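Local coordinates for protein 4-hydroxybenzoyl-CoA thioesterase (Bacillus halodurans, PDB 5WH9) that probably hydrolyses aromatic acyl-coenzyme A thioesters such as gentisyl-CoA, as a hotdog-fold member of the 4-hydroxybenzoyl-CoA thioesterase family, at residues B[121-124]-B[125-129]. Sequence-based numbering, arbitrary orientation.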
# COMPACT_ATOMS: atom_id res chain seq x y z
N CYS B 121 15.24 17.89 16.74
CA CYS B 121 16.54 18.24 17.28
C CYS B 121 17.57 18.43 16.17
O CYS B 121 17.27 18.19 15.00
CB CYS B 121 17.00 17.16 18.25
SG CYS B 121 17.35 15.62 17.45
N PRO B 122 18.77 18.87 16.54
CA PRO B 122 19.80 19.10 15.52
C PRO B 122 20.26 17.79 14.90
O PRO B 122 20.37 16.77 15.59
CB PRO B 122 20.95 19.72 16.32
CG PRO B 122 20.36 20.13 17.63
CD PRO B 122 19.25 19.19 17.89
N ILE B 123 20.52 17.82 13.60
CA ILE B 123 21.18 16.71 12.93
C ILE B 123 22.46 16.41 13.69
O ILE B 123 23.21 17.32 14.03
CB ILE B 123 21.51 17.08 11.48
CG1 ILE B 123 20.23 17.40 10.70
CG2 ILE B 123 22.32 15.98 10.78
CD1 ILE B 123 20.48 18.06 9.37
N PRO B 124 22.70 15.14 13.94
CA PRO B 124 23.89 14.72 14.64
C PRO B 124 25.08 15.04 13.85
O PRO B 124 25.11 15.04 12.65
CB PRO B 124 23.74 13.21 14.70
CG PRO B 124 22.32 12.98 14.59
CD PRO B 124 21.78 14.04 13.72
N SER B 125 26.09 15.30 14.62
CA SER B 125 27.32 15.81 14.16
C SER B 125 27.99 14.86 13.17
O SER B 125 28.51 15.29 12.19
CB SER B 125 28.15 16.10 15.40
OG SER B 125 28.45 14.96 16.14
N SER B 126 27.95 13.58 13.44
CA SER B 126 28.51 12.61 12.55
C SER B 126 27.79 12.57 11.23
O SER B 126 28.39 12.39 10.22
CB SER B 126 28.39 11.28 13.20
OG SER B 126 27.11 11.17 13.73
N VAL B 127 26.48 12.70 11.28
CA VAL B 127 25.65 12.79 10.08
C VAL B 127 25.94 14.11 9.36
O VAL B 127 26.14 14.13 8.15
CB VAL B 127 24.16 12.68 10.42
CG1 VAL B 127 23.33 12.81 9.17
CG2 VAL B 127 23.87 11.35 11.10
N ARG B 128 26.00 15.19 10.12
CA ARG B 128 26.32 16.49 9.52
C ARG B 128 27.58 16.41 8.67
O ARG B 128 27.57 16.78 7.51
CB ARG B 128 26.47 17.56 10.61
CG ARG B 128 26.53 18.98 10.09
CD ARG B 128 26.55 19.97 11.24
NE ARG B 128 27.59 19.63 12.22
CZ ARG B 128 27.35 19.26 13.48
NH1 ARG B 128 26.09 19.19 13.93
NH2 ARG B 128 28.36 18.97 14.29
N VAL B 129 28.67 15.91 9.26
CA VAL B 129 29.94 15.78 8.55
C VAL B 129 29.85 14.85 7.34
O VAL B 129 30.55 15.04 6.35
CB VAL B 129 31.06 15.27 9.49
CG1 VAL B 129 32.29 14.84 8.69
CG2 VAL B 129 31.41 16.33 10.54
O HOH W 1 23.65 19.72 12.91
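The backbone of Pro124 and Arg128 closes the first turn of helix 125-131, with Arg128 N donating to Pro124 O at 2.7 Å, a nearly straight bond (165° at the hydrogen). Pro124 is the N-cap residue of this short C-terminal helix that follows the hotdog sheet; Ile123 and Pro124 run in from strand 120-121 in a polyproline-like conformation, and the chain turns helical at Ser125. Val129 N to Ser125 O continues the pattern one residue on.

Val127 carries the apolar part of the contact. One branch, CG1, meets Ile123 CG2 at 3.7 Å, the two side chains crossing at about a right angle; the other, CG2, lies alongside the Pro124 ring, 4.1 Å from Pro124 CB. With CG1 anti to the backbone N (chi1 179°), Val127 divides its methyls between the two loop residues. Both Ile123 and Val127 are buried: Ile123 touches Leu83, Val127 touches Phe43 and Trp110, and Trp110 also touches Pro124. The contact therefore joins the start of the helix to Trp110 of strand 99-111 and to the loops carrying Phe43 and Leu83.

On the polar side, Arg128 turns back toward the helix start through a bend at chi3 (51°). Ser125 CA sits 3.1 Å above the guanidinium plane, offset toward its rim. Arg128 NH1 does not bond directly to Ile123 O; a water bridges them, lying in the guanidinium plane at its edge, accepting from NH1 at 2.7 Å, with its oxygen 2.7 Å from Ile123 O, to which it can donate.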